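Local coordinates for methylthioribose-1-phosphate isomerase (Saccharomyces cerevisiae, PDB 1W2W), which catalyses the interconversion of 5-methylthioribose 1-phosphate and 5-methylthioribulose 1-phosphate in the methionine salvage pathway, at residues L116-N121 with Y137-E142; K120-S125 with K130-S135; N157-L162 with R199-D204. All blocks are in the same frame, centred on the assembly; numbering follows the deposited sequence.

Contact 1. Residues L116-N121 with Y137-E142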
ATOM      1  N   LEU A 116      -6.911   5.788 -31.917  1.00 13.43           N
ATOM      2  CA  LEU A 116      -5.953   5.915 -33.019  1.00 15.49           C
ATOM      3  C   LEU A 116      -6.417   5.163 -34.269  1.00 16.74           C
ATOM      4  O   LEU A 116      -6.156   5.598 -35.391  1.00 16.60           O
ATOM      5  CB  LEU A 116      -4.548   5.471 -32.603  1.00 15.77           C
ATOM      6  CG  LEU A 116      -3.917   6.325 -31.495  1.00 16.51           C
ATOM      7  CD1 LEU A 116      -2.499   5.852 -31.188  1.00 17.86           C
ATOM      8  CD2 LEU A 116      -3.943   7.823 -31.812  1.00 17.32           C
ATOM      9  N   VAL A 117      -7.111   4.044 -34.077  1.00 17.00           N
ATOM     10  CA  VAL A 117      -7.716   3.310 -35.190  1.00 17.87           C
ATOM     11  C   VAL A 117      -8.703   4.212 -35.933  1.00 18.03           C
ATOM     12  O   VAL A 117      -8.682   4.295 -37.166  1.00 18.67           O
ATOM     13  CB  VAL A 117      -8.430   2.022 -34.697  1.00 17.82           C
ATOM     14  CG1 VAL A 117      -9.366   1.460 -35.770  1.00 19.19           C
ATOM     15  CG2 VAL A 117      -7.411   0.978 -34.237  1.00 18.18           C
ATOM     16  N   GLU A 118      -9.552   4.899 -35.176  1.00 16.65           N
ATOM     17  CA  GLU A 118     -10.531   5.804 -35.750  1.00 18.32           C
ATOM     18  C   GLU A 118      -9.834   6.960 -36.460  1.00 17.08           C
ATOM     19  O   GLU A 118     -10.234   7.335 -37.567  1.00 18.67           O
ATOM     20  CB  GLU A 118     -11.496   6.323 -34.683  1.00 18.85           C
ATOM     21  CG  GLU A 118     -12.711   7.064 -35.230  1.00 24.86           C
ATOM     22  CD  GLU A 118     -13.335   6.404 -36.450  1.00 29.51           C
ATOM     23  OE1 GLU A 118     -13.613   5.184 -36.417  1.00 31.73           O
ATOM     24  OE2 GLU A 118     -13.555   7.118 -37.448  1.00 31.89           O
ATOM     25  N   ILE A 119      -8.792   7.515 -35.840  1.00 16.57           N
ATOM     26  CA  ILE A 119      -8.065   8.616 -36.480  1.00 15.08           C
ATOM     27  C   ILE A 119      -7.430   8.150 -37.800  1.00 16.24           C
ATOM     28  O   ILE A 119      -7.466   8.882 -38.799  1.00 15.60           O
ATOM     29  CB  ILE A 119      -7.018   9.239 -35.541  1.00 15.64           C
ATOM     30  CG1 ILE A 119      -7.717   9.947 -34.372  1.00 14.46           C
ATOM     31  CG2 ILE A 119      -6.087  10.193 -36.327  1.00 13.54           C
ATOM     32  CD1 ILE A 119      -6.804  10.307 -33.201  1.00 16.69           C
ATOM     33  N   LYS A 120      -6.865   6.945 -37.809  1.00 15.86           N
ATOM     34  CA  LYS A 120      -6.336   6.381 -39.058  1.00 18.39           C
ATOM     35  C   LYS A 120      -7.405   6.211 -40.141  1.00 18.79           C
ATOM     36  O   LYS A 120      -7.144   6.452 -41.332  1.00 19.24           O
ATOM     37  CB  LYS A 120      -5.628   5.050 -38.817  1.00 16.38           C
ATOM     38  CG  LYS A 120      -4.256   5.201 -38.193  1.00 19.77           C
ATOM     39  CD  LYS A 120      -3.501   3.889 -38.233  1.00 21.58           C
ATOM     40  CE  LYS A 120      -2.156   4.012 -37.552  1.00 22.87           C
ATOM     41  NZ  LYS A 120      -1.357   2.800 -37.875  1.00 24.16           N
ATOM     42  N   ASN A 121      -8.599   5.790 -39.734  1.00 19.93           N
ATOM     43  CA  ASN A 121      -9.722   5.689 -40.663  1.00 20.98           C
ATOM     44  C   ASN A 121     -10.118   7.048 -41.222  1.00 20.85           C
ATOM     45  O   ASN A 121     -10.441   7.186 -42.409  1.00 20.62           O
ATOM     46  CB  ASN A 121     -10.933   5.048 -39.984  1.00 21.99           C
ATOM     47  CG  ASN A 121     -10.790   3.547 -39.851  1.00 24.90           C
ATOM     48  OD1 ASN A 121     -10.030   2.919 -40.593  1.00 27.13           O
ATOM     49  ND2 ASN A 121     -11.512   2.964 -38.901  1.00 28.92           N
ATOM     50  N   TYR A 137     -10.604  17.642 -35.970  1.00 14.66           N
ATOM     51  CA  TYR A 137     -11.193  18.568 -35.008  1.00 14.27           C
ATOM     52  C   TYR A 137     -12.579  18.077 -34.593  1.00 14.78           C
ATOM     53  O   TYR A 137     -12.904  18.014 -33.400  1.00 15.04           O
ATOM     54  CB  TYR A 137     -11.344  19.972 -35.605  1.00 14.87           C
ATOM     55  CG  TYR A 137     -12.072  20.933 -34.681  1.00 13.38           C
ATOM     56  CD1 TYR A 137     -11.413  21.536 -33.611  1.00 14.67           C
ATOM     57  CD2 TYR A 137     -13.417  21.241 -34.880  1.00 13.37           C
ATOM     58  CE1 TYR A 137     -12.083  22.421 -32.759  1.00 14.17           C
ATOM     59  CE2 TYR A 137     -14.080  22.116 -34.040  1.00 15.14           C
ATOM     60  CZ  TYR A 137     -13.412  22.699 -32.987  1.00 14.67           C
ATOM     61  OH  TYR A 137     -14.081  23.576 -32.157  1.00 15.82           O
ATOM     62  N   ASN A 138     -13.402  17.745 -35.585  1.00 15.28           N
ATOM     63  CA  ASN A 138     -14.730  17.201 -35.290  1.00 16.25           C
ATOM     64  C   ASN A 138     -14.613  15.937 -34.446  1.00 16.33           C
ATOM     65  O   ASN A 138     -15.380  15.743 -33.492  1.00 16.54           O
ATOM     66  CB  ASN A 138     -15.522  16.927 -36.572  1.00 18.17           C
ATOM     67  CG  ASN A 138     -15.965  18.209 -37.249  1.00 19.89           C
ATOM     68  OD1 ASN A 138     -15.898  19.283 -36.650  1.00 24.85           O
ATOM     69  ND2 ASN A 138     -16.412  18.106 -38.493  1.00 23.16           N
ATOM     70  N   TYR A 139     -13.656  15.081 -34.791  1.00 14.67           N
ATOM     71  CA  TYR A 139     -13.520  13.812 -34.083  1.00 15.19           C
ATOM     72  C   TYR A 139     -13.182  14.035 -32.611  1.00 14.05           C
ATOM     73  O   TYR A 139     -13.788  13.418 -31.712  1.00 13.48           O
ATOM     74  CB  TYR A 139     -12.465  12.891 -34.712  1.00 15.20           C
ATOM     75  CG  TYR A 139     -12.187  11.719 -33.795  1.00 15.03           C
ATOM     76  CD1 TYR A 139     -13.083  10.665 -33.709  1.00 16.63           C
ATOM     77  CD2 TYR A 139     -11.042  11.679 -33.001  1.00 15.74           C
ATOM     78  CE1 TYR A 139     -12.848   9.597 -32.864  1.00 14.96           C
ATOM     79  CE2 TYR A 139     -10.795  10.604 -32.146  1.00 15.57           C
ATOM     80  CZ  TYR A 139     -11.709   9.572 -32.084  1.00 13.24           C
ATOM     81  OH  TYR A 139     -11.517   8.489 -31.266  1.00 13.90           O
ATOM     82  N   VAL A 140     -12.204  14.898 -32.353  1.00 13.28           N
ATOM     83  CA  VAL A 140     -11.785  15.101 -30.968  1.00 13.62           C
ATOM     84  C   VAL A 140     -12.863  15.781 -30.121  1.00 13.86           C
ATOM     85  O   VAL A 140     -13.030  15.448 -28.940  1.00 13.02           O
ATOM     86  CB  VAL A 140     -10.406  15.788 -30.833  1.00 13.60           C
ATOM     87  CG1 VAL A 140      -9.359  14.998 -31.604  1.00 15.15           C
ATOM     88  CG2 VAL A 140     -10.448  17.243 -31.285  1.00 13.82           C
ATOM     89  N   CYS A 141     -13.609  16.713 -30.716  1.00 13.36           N
ATOM     90  CA  CYS A 141     -14.726  17.322 -30.016  1.00 12.91           C
ATOM     91  C   CYS A 141     -15.742  16.258 -29.629  1.00 14.31           C
ATOM     92  O   CYS A 141     -16.254  16.265 -28.505  1.00 13.82           O
ATOM     93  CB  CYS A 141     -15.391  18.411 -30.863  1.00 13.49           C
ATOM     94  SG  CYS A 141     -14.350  19.893 -30.970  1.00 15.24           S
ATOM     95  N   GLU A 142     -16.022  15.352 -30.561  1.00 13.02           N
ATOM     96  CA  GLU A 142     -17.011  14.306 -30.322  1.00 14.52           C
ATOM     97  C   GLU A 142     -16.521  13.313 -29.277  1.00 13.98           C
ATOM     98  O   GLU A 142     -17.285  12.937 -28.386  1.00 13.38           O
ATOM     99  CB  GLU A 142     -17.368  13.588 -31.617  1.00 16.41           C
ATOM    100  CG  GLU A 142     -18.265  14.438 -32.505  1.00 20.92           C
ATOM    101  CD  GLU A 142     -18.210  14.008 -33.955  1.00 26.22           C
ATOM    102  OE1 GLU A 142     -17.953  12.807 -34.203  1.00 28.31           O
ATOM    103  OE2 GLU A 142     -18.424  14.879 -34.831  1.00 29.09           O
TER

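Contact 2. Residues K120-S125 with K130-S135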
ATOM      1  N   LYS A 120      -6.865   6.945 -37.809  1.00 15.86           N
ATOM      2  CA  LYS A 120      -6.336   6.381 -39.058  1.00 18.39           C
ATOM      3  C   LYS A 120      -7.405   6.211 -40.141  1.00 18.79           C
ATOM      4  O   LYS A 120      -7.144   6.452 -41.332  1.00 19.24           O
ATOM      5  CB  LYS A 120      -5.628   5.050 -38.817  1.00 16.38           C
ATOM      6  CG  LYS A 120      -4.256   5.201 -38.193  1.00 19.77           C
ATOM      7  CD  LYS A 120      -3.501   3.889 -38.233  1.00 21.58           C
ATOM      8  CE  LYS A 120      -2.156   4.012 -37.552  1.00 22.87           C
ATOM      9  NZ  LYS A 120      -1.357   2.800 -37.875  1.00 24.16           N
ATOM     10  N   ASN A 121      -8.599   5.790 -39.734  1.00 19.93           N
ATOM     11  CA  ASN A 121      -9.722   5.689 -40.663  1.00 20.98           C
ATOM     12  C   ASN A 121     -10.118   7.048 -41.222  1.00 20.85           C
ATOM     13  O   ASN A 121     -10.441   7.186 -42.409  1.00 20.62           O
ATOM     14  CB  ASN A 121     -10.933   5.048 -39.984  1.00 21.99           C
ATOM     15  CG  ASN A 121     -10.790   3.547 -39.851  1.00 24.90           C
ATOM     16  OD1 ASN A 121     -10.030   2.919 -40.593  1.00 27.13           O
ATOM     17  ND2 ASN A 121     -11.512   2.964 -38.901  1.00 28.92           N
ATOM     18  N   ILE A 122     -10.094   8.063 -40.365  1.00 20.05           N
ATOM     19  CA  ILE A 122     -10.328   9.417 -40.833  1.00 19.24           C
ATOM     20  C   ILE A 122      -9.229   9.848 -41.803  1.00 19.50           C
ATOM     21  O   ILE A 122      -9.519  10.438 -42.845  1.00 21.36           O
ATOM     22  CB  ILE A 122     -10.453  10.402 -39.664  1.00 19.03           C
ATOM     23  CG1 ILE A 122     -11.727  10.090 -38.869  1.00 18.51           C
ATOM     24  CG2 ILE A 122     -10.516  11.840 -40.190  1.00 19.58           C
ATOM     25  CD1 ILE A 122     -11.803  10.837 -37.544  1.00 18.64           C
ATOM     26  N   LEU A 123      -7.978   9.552 -41.468  1.00 18.98           N
ATOM     27  CA  LEU A 123      -6.865   9.946 -42.330  1.00 19.24           C
ATOM     28  C   LEU A 123      -7.013   9.316 -43.713  1.00 21.04           C
ATOM     29  O   LEU A 123      -6.767   9.973 -44.729  1.00 20.60           O
ATOM     30  CB  LEU A 123      -5.530   9.548 -41.705  1.00 19.35           C
ATOM     31  CG  LEU A 123      -4.244   9.962 -42.418  1.00 17.15           C
ATOM     32  CD1 LEU A 123      -4.151  11.454 -42.676  1.00 16.23           C
ATOM     33  CD2 LEU A 123      -3.031   9.464 -41.650  1.00 18.42           C
ATOM     34  N   LYS A 124      -7.414   8.047 -43.746  1.00 21.04           N
ATOM     35  CA  LYS A 124      -7.557   7.319 -45.012  1.00 24.88           C
ATOM     36  C   LYS A 124      -8.696   7.825 -45.896  1.00 24.19           C
ATOM     37  O   LYS A 124      -8.692   7.610 -47.109  1.00 25.40           O
ATOM     38  CB  LYS A 124      -7.703   5.816 -44.759  1.00 24.33           C
ATOM     39  CG  LYS A 124      -6.397   5.138 -44.413  1.00 28.76           C
ATOM     40  CD  LYS A 124      -6.599   4.076 -43.333  1.00 32.68           C
ATOM     41  CE  LYS A 124      -7.361   2.872 -43.861  1.00 35.00           C
ATOM     42  NZ  LYS A 124      -6.709   1.610 -43.395  1.00 36.50           N
ATOM     43  N   SER A 125      -9.677   8.504 -45.318  1.00 25.06           N
ATOM     44  CA  SER A 125     -10.722   9.094 -46.149  1.00 26.74           C
ATOM     45  C   SER A 125     -10.632  10.609 -46.350  1.00 26.41           C
ATOM     46  O   SER A 125     -11.561  11.221 -46.881  1.00 27.66           O
ATOM     47  CB  SER A 125     -12.123   8.655 -45.706  1.00 26.89           C
ATOM     48  OG  SER A 125     -12.344   8.928 -44.333  1.00 30.05           O
ATOM     49  N   LYS A 130      -5.757  19.620 -45.084  1.00 23.21           N
ATOM     50  CA  LYS A 130      -6.833  20.517 -44.666  1.00 25.09           C
ATOM     51  C   LYS A 130      -8.100  19.758 -44.272  1.00 23.76           C
ATOM     52  O   LYS A 130      -8.710  20.044 -43.242  1.00 25.39           O
ATOM     53  CB  LYS A 130      -7.163  21.541 -45.762  1.00 25.76           C
ATOM     54  CG  LYS A 130      -7.821  22.819 -45.241  1.00 28.85           C
ATOM     55  CD  LYS A 130      -8.226  23.748 -46.389  1.00 33.44           C
ATOM     56  CE  LYS A 130      -9.700  24.147 -46.284  1.00 35.99           C
ATOM     57  NZ  LYS A 130      -9.903  25.626 -46.171  1.00 36.71           N
ATOM     58  N   ALA A 131      -8.498  18.796 -45.098  1.00 23.22           N
ATOM     59  CA  ALA A 131      -9.698  18.016 -44.814  1.00 20.72           C
ATOM     60  C   ALA A 131      -9.506  17.184 -43.547  1.00 20.40           C
ATOM     61  O   ALA A 131     -10.414  17.093 -42.719  1.00 18.25           O
ATOM     62  CB  ALA A 131     -10.048  17.122 -45.991  1.00 21.92           C
ATOM     63  N   PHE A 132      -8.331  16.581 -43.413  1.00 18.43           N
ATOM     64  CA  PHE A 132      -8.011  15.774 -42.234  1.00 17.91           C
ATOM     65  C   PHE A 132      -8.111  16.625 -40.969  1.00 18.57           C
ATOM     66  O   PHE A 132      -8.692  16.202 -39.967  1.00 17.50           O
ATOM     67  CB  PHE A 132      -6.615  15.166 -42.359  1.00 17.50           C
ATOM     68  CG  PHE A 132      -6.195  14.346 -41.173  1.00 17.35           C
ATOM     69  CD1 PHE A 132      -6.906  13.206 -40.807  1.00 15.51           C
ATOM     70  CD2 PHE A 132      -5.092  14.714 -40.417  1.00 16.87           C
ATOM     71  CE1 PHE A 132      -6.522  12.450 -39.713  1.00 15.47           C
ATOM     72  CE2 PHE A 132      -4.701  13.957 -39.315  1.00 15.58           C
ATOM     73  CZ  PHE A 132      -5.410  12.829 -38.964  1.00 14.32           C
ATOM     74  N   ASP A 133      -7.533  17.818 -41.038  1.00 18.01           N
ATOM     75  CA  ASP A 133      -7.534  18.776 -39.936  1.00 19.46           C
ATOM     76  C   ASP A 133      -8.970  19.024 -39.463  1.00 19.14           C
ATOM     77  O   ASP A 133      -9.300  18.857 -38.283  1.00 18.01           O
ATOM     78  CB  ASP A 133      -6.863  20.057 -40.457  1.00 19.84           C
ATOM     79  CG  ASP A 133      -6.614  21.102 -39.389  1.00 21.22           C
ATOM     80  OD1 ASP A 133      -7.382  21.185 -38.411  1.00 20.42           O
ATOM     81  OD2 ASP A 133      -5.655  21.907 -39.475  1.00 22.06           O
ATOM     82  N   GLY A 134      -9.834  19.415 -40.393  1.00 18.84           N
ATOM     83  CA  GLY A 134     -11.224  19.687 -40.078  1.00 19.26           C
ATOM     84  C   GLY A 134     -11.955  18.490 -39.496  1.00 18.56           C
ATOM     85  O   GLY A 134     -12.709  18.633 -38.534  1.00 18.83           O
ATOM     86  N   SER A 135     -11.731  17.314 -40.074  1.00 17.49           N
ATOM     87  CA  SER A 135     -12.439  16.111 -39.635  1.00 17.49           C
ATOM     88  C   SER A 135     -11.904  15.624 -38.288  1.00 16.96           C
ATOM     89  O   SER A 135     -12.658  15.100 -37.463  1.00 15.35           O
ATOM     90  CB  SER A 135     -12.303  15.002 -40.681  1.00 18.66           C
ATOM     91  OG  SER A 135     -12.894  15.403 -41.911  1.00 20.19           O
TER

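Contact 3. Residues N157-L162 with R199-D204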
ATOM      1  N   ASN A 157     -26.559   5.511 -14.272  1.00 12.10           N
ATOM      2  CA  ASN A 157     -26.917   4.096 -14.399  1.00 12.41           C
ATOM      3  C   ASN A 157     -26.448   3.264 -13.215  1.00 12.75           C
ATOM      4  O   ASN A 157     -27.200   2.455 -12.668  1.00 12.41           O
ATOM      5  CB  ASN A 157     -26.313   3.482 -15.661  1.00 12.99           C
ATOM      6  CG  ASN A 157     -26.992   3.947 -16.932  1.00 14.53           C
ATOM      7  OD1 ASN A 157     -28.101   4.502 -16.913  1.00 13.75           O
ATOM      8  ND2 ASN A 157     -26.319   3.717 -18.058  1.00 15.25           N
ATOM      9  N   GLY A 158     -25.190   3.462 -12.834  1.00 12.61           N
ATOM     10  CA  GLY A 158     -24.621   2.731 -11.721  1.00 11.40           C
ATOM     11  C   GLY A 158     -25.258   3.108 -10.393  1.00 11.80           C
ATOM     12  O   GLY A 158     -25.531   2.232  -9.582  1.00 11.84           O
ATOM     13  N   ALA A 159     -25.480   4.396 -10.159  1.00 11.53           N
ATOM     14  CA  ALA A 159     -26.126   4.832  -8.912  1.00 12.22           C
ATOM     15  C   ALA A 159     -27.514   4.198  -8.760  1.00 13.21           C
ATOM     16  O   ALA A 159     -27.855   3.632  -7.713  1.00 13.20           O
ATOM     17  CB  ALA A 159     -26.235   6.362  -8.863  1.00 11.74           C
ATOM     18  N   LYS A 160     -28.314   4.293  -9.814  1.00 11.71           N
ATOM     19  CA  LYS A 160     -29.684   3.767  -9.788  1.00 12.86           C
ATOM     20  C   LYS A 160     -29.658   2.258  -9.570  1.00 12.92           C
ATOM     21  O   LYS A 160     -30.449   1.712  -8.792  1.00 13.38           O
ATOM     22  CB  LYS A 160     -30.414   4.129 -11.087  1.00 13.67           C
ATOM     23  CG  LYS A 160     -31.757   3.429 -11.308  1.00 19.30           C
ATOM     24  CD  LYS A 160     -32.489   4.023 -12.526  1.00 24.37           C
ATOM     25  CE  LYS A 160     -33.693   3.200 -12.997  1.00 26.51           C
ATOM     26  NZ  LYS A 160     -34.293   2.331 -11.948  1.00 28.39           N
ATOM     27  N   TYR A 161     -28.733   1.582 -10.248  1.00 12.15           N
ATOM     28  CA  TYR A 161     -28.635   0.140 -10.150  1.00 12.58           C
ATOM     29  C   TYR A 161     -28.351  -0.296  -8.708  1.00 12.98           C
ATOM     30  O   TYR A 161     -29.034  -1.182  -8.181  1.00 12.38           O
ATOM     31  CB  TYR A 161     -27.601  -0.414 -11.143  1.00 12.25           C
ATOM     32  CG  TYR A 161     -27.521  -1.917 -11.132  1.00 13.21           C
ATOM     33  CD1 TYR A 161     -28.341  -2.689 -11.954  1.00 13.99           C
ATOM     34  CD2 TYR A 161     -26.631  -2.571 -10.294  1.00 14.32           C
ATOM     35  CE1 TYR A 161     -28.272  -4.062 -11.934  1.00 16.47           C
ATOM     36  CE2 TYR A 161     -26.558  -3.935 -10.274  1.00 15.95           C
ATOM     37  CZ  TYR A 161     -27.374  -4.680 -11.083  1.00 17.22           C
ATOM     38  OH  TYR A 161     -27.279  -6.050 -11.040  1.00 18.78           O
ATOM     39  N   LEU A 162     -27.369   0.332  -8.060  1.00 13.12           N
ATOM     40  CA  LEU A 162     -27.073  -0.026  -6.675  1.00 11.72           C
ATOM     41  C   LEU A 162     -28.240   0.295  -5.735  1.00 12.03           C
ATOM     42  O   LEU A 162     -28.603  -0.531  -4.889  1.00 12.30           O
ATOM     43  CB  LEU A 162     -25.773   0.623  -6.176  1.00 10.59           C
ATOM     44  CG  LEU A 162     -25.371   0.285  -4.735  1.00 10.77           C
ATOM     45  CD1 LEU A 162     -25.101  -1.207  -4.583  1.00 11.38           C
ATOM     46  CD2 LEU A 162     -24.118   1.102  -4.338  1.00 11.32           C
ATOM     47  N   ARG A 199     -20.166  10.082  -7.576  1.00 10.51           N
ATOM     48  CA  ARG A 199     -20.726  11.425  -7.636  1.00 10.68           C
ATOM     49  C   ARG A 199     -22.240  11.421  -7.776  1.00 12.44           C
ATOM     50  O   ARG A 199     -22.922  12.235  -7.143  1.00 13.07           O
ATOM     51  CB  ARG A 199     -20.081  12.245  -8.753  1.00 11.80           C
ATOM     52  CG  ARG A 199     -18.699  12.732  -8.380  1.00 11.37           C
ATOM     53  CD  ARG A 199     -17.917  13.328  -9.548  1.00 13.55           C
ATOM     54  NE  ARG A 199     -16.806  14.136  -9.043  1.00 13.09           N
ATOM     55  CZ  ARG A 199     -15.630  14.258  -9.647  1.00 13.03           C
ATOM     56  NH1 ARG A 199     -15.400  13.625 -10.794  1.00 11.88           N
ATOM     57  NH2 ARG A 199     -14.690  15.026  -9.108  1.00 12.67           N
ATOM     58  N   SER A 200     -22.762  10.521  -8.605  1.00 12.46           N
ATOM     59  CA  SER A 200     -24.212  10.380  -8.755  1.00 12.66           C
ATOM     60  C   SER A 200     -24.879   9.914  -7.469  1.00 13.07           C
ATOM     61  O   SER A 200     -25.938  10.433  -7.077  1.00 12.13           O
ATOM     62  CB  SER A 200     -24.557   9.429  -9.899  1.00 11.08           C
ATOM     63  OG  SER A 200     -24.162   9.998 -11.140  1.00 14.30           O
ATOM     64  N   LEU A 201     -24.250   8.947  -6.807  1.00 11.96           N
ATOM     65  CA  LEU A 201     -24.726   8.507  -5.500  1.00 13.03           C
ATOM     66  C   LEU A 201     -24.734   9.652  -4.484  1.00 11.72           C
ATOM     67  O   LEU A 201     -25.651   9.770  -3.659  1.00 12.50           O
ATOM     68  CB  LEU A 201     -23.898   7.320  -5.005  1.00 11.58           C
ATOM     69  CG  LEU A 201     -24.220   5.971  -5.669  1.00 11.63           C
ATOM     70  CD1 LEU A 201     -23.175   4.932  -5.247  1.00 11.68           C
ATOM     71  CD2 LEU A 201     -25.633   5.486  -5.274  1.00 12.02           C
ATOM     72  N   TRP A 202     -23.721  10.510  -4.537  1.00 12.30           N
ATOM     73  CA  TRP A 202     -23.658  11.625  -3.599  1.00 12.51           C
ATOM     74  C   TRP A 202     -24.787  12.620  -3.849  1.00 13.84           C
ATOM     75  O   TRP A 202     -25.385  13.134  -2.911  1.00 13.10           O
ATOM     76  CB  TRP A 202     -22.288  12.308  -3.609  1.00 12.96           C
ATOM     77  CG  TRP A 202     -22.182  13.396  -2.566  1.00 12.52           C
ATOM     78  CD1 TRP A 202     -21.859  14.703  -2.780  1.00 13.45           C
ATOM     79  CD2 TRP A 202     -22.407  13.268  -1.154  1.00 12.49           C
ATOM     80  NE1 TRP A 202     -21.860  15.395  -1.593  1.00 12.88           N
ATOM     81  CE2 TRP A 202     -22.197  14.539  -0.579  1.00 13.34           C
ATOM     82  CE3 TRP A 202     -22.764  12.208  -0.318  1.00 13.39           C
ATOM     83  CZ2 TRP A 202     -22.336  14.773   0.788  1.00 14.66           C
ATOM     84  CZ3 TRP A 202     -22.908  12.439   1.043  1.00 13.57           C
ATOM     85  CH2 TRP A 202     -22.696  13.713   1.581  1.00 15.40           C
ATOM     86  N   LYS A 203     -25.082  12.878  -5.119  1.00 14.84           N
ATOM     87  CA  LYS A 203     -26.208  13.742  -5.457  1.00 16.77           C
ATOM     88  C   LYS A 203     -27.534  13.205  -4.906  1.00 16.58           C
ATOM     89  O   LYS A 203     -28.331  13.947  -4.328  1.00 18.19           O
ATOM     90  CB  LYS A 203     -26.315  13.906  -6.969  1.00 16.55           C
ATOM     91  CG  LYS A 203     -27.393  14.901  -7.376  1.00 20.34           C
ATOM     92  CD  LYS A 203     -27.409  15.153  -8.871  1.00 23.94           C
ATOM     93  CE  LYS A 203     -28.480  16.185  -9.219  1.00 26.76           C
ATOM     94  NZ  LYS A 203     -28.621  16.319 -10.702  1.00 28.85           N
ATOM     95  N   ASP A 204     -27.759  11.914  -5.099  1.00 16.11           N
ATOM     96  CA  ASP A 204     -28.920  11.223  -4.545  1.00 16.85           C
ATOM     97  C   ASP A 204     -28.966  11.338  -3.019  1.00 17.18           C
ATOM     98  O   ASP A 204     -30.023  11.587  -2.439  1.00 16.69           O
ATOM     99  CB  ASP A 204     -28.847   9.751  -4.963  1.00 16.86           C
ATOM    100  CG  ASP A 204     -29.916   8.897  -4.323  1.00 18.35           C
ATOM    101  OD1 ASP A 204     -31.106   9.002  -4.724  1.00 18.97           O
ATOM    102  OD2 ASP A 204     -29.635   8.082  -3.415  1.00 18.53           O
TER

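Contact 1. Residues L116-N121 with Y137-E142
The phenol of Tyr139 reaches from helix 129-168 into the space beside Glu118 and Ile119 on helix 111-124. With CG turned opposite the backbone N (chi1 169°), the ring extends toward the other helix, its CE1 side meeting Glu118 and its CE2 side Ile119. The closest touch is 3.5 Å, from Glu118 CG to Tyr139 CE1, and Glu118 CB adds to it. Only the methylenes do this work: the glutamate chain bends at chi2 (42°), and its carboxylate lies on the partly exposed flank of the contact. The other flank is buried. There Ile119 CG1 stands 3.9 Å from Tyr139 CE2, its side chain crossing that of the tyrosine at about a right angle, a purely apolar touch. Tyr139 OH is hydrogen-bonded to Ser115 OG, one residue before the 116-121 segment, which ties the end of the ring to the facing helix. A leucine in place of Tyr139 would probably leave Ser115 without this partner and open a gap beside Glu118 CG. Helix 53-73 borders the buried flank, Ser61 touching both Ile119 and Tyr139, while Leu116 packs on helix 88-103 through Leu102 and Leu103.

Contact 2. Residues K120-S125 with K130-S135
Leu123 and Phe132 mark the closest backbone approach here, their CA atoms 5.9 Å apart, where the last turns of helix 111-124 lie beside an early part of helix 129-168. The two segments form a helical hairpin closed by a short connection: their axes run roughly antiparallel, at 144°, and come within 9.6 Å. Phe132 contributes most to the interface. Its CG is opposite the backbone N (chi1 179°), which carries the ring across to the other helix, where Leu123 covers it. Leu123 CD1 stands over one face, almost directly above the centre: 3.8 Å from the centroid of the Phe132 ring and only 10° off the normal, a well-aligned CH-pi contact. Nearer the backbone, Leu123 CB lies 3.7 Å from Phe132 CE1, and Leu123 CA is 3.6 Å from Phe132 CD1, so backbone and side chain pack on the ring together. Ile122 contributes one branch, CG2, which approaches Phe132 CD1 obliquely at 3.9 Å and also meets Ser135 CB at 3.7 Å, on the less buried side. Ser125 OG donates a hydrogen bond to Asn121 O, the carbonyl four residues back. Two more helices border the hairpin. Helix 88-103 brings Leu95 to Phe132, with Asn96 against Leu123, and helix 53-73 adds Val68 to the phenylalanine while Gln69 NE2 is hydrogen-bonded to Asp133 OD1.

Contact 3. Residues N157-L162 with R199-D204
Ser200 OG is held by several groups: it is hydrogen-bonded to Tyr191 OH and to Asp156 OD1, and a weak bond reaches Gly196 O. Asp156 directly precedes the 157-162 segment, so this hydroxyl makes a polar link between the two helices beside an apolar crossing. The arrangement belongs to a helix-strand-helix passage, helix 129-168 to strand 174-179 to helix 194-210, consistent with the Rossmann-like fold of the eIF-2B alpha/beta/delta family, of which this chain, the N-terminal part of the enzyme, holds a portion. The segment axes cross at -59° and approach to 8.5 Å, consistent with the small residues Ala159 and Ser200 at the crossing; the closest backbone approach is 5.2 Å, between the CA atoms of Ala159 and Leu201. Ala159 points its methyl at the other helix, where CB meets Ser200 CB at 3.6 Å while also touching the leucine. The serine thus serves twice, its methylene packing on alanine and its oxygen, beside the backbone N (chi1 -67°), engaging the polar partners. Leu201 leans over the alanine with CG and CD2, the latter 3.7 Å from Ala159 CB and equally near Ala159 CA; Ile163, just past the 157-162 segment, touches Leu201 as well. A neighbouring chain also touches the contact: Arg199 NE and NH2 form salt bridges with acidic groups of that chain, and Leu162 packs on an aromatic side chain of it. The other branch of Leu201 turns to Leu162, the two side chains crossing at about a right angle, with Leu162 CD2 4.0 Å from Leu201 CD1.

Helix 129-168 runs through all three contacts. Contacts 1 and 2 are successive parts of one hairpin with helix 111-124: their centres are 8 Å apart, and they join directly where Tyr139 CB meets Ile122 CD1 at 3.6 Å and Ile119 CG2 meets Phe132 CZ at 3.8 Å. Contact 3 lies toward the other end of the long helix. Its centre is 31 Å from that of contact 1 and 39 Å from that of contact 2, with nearest atoms about 17 and 25 Å away. Cys181, predicted to stabilise the transition state, lies in sequence between the two segments of contact 3, but all three contacts are away from that site.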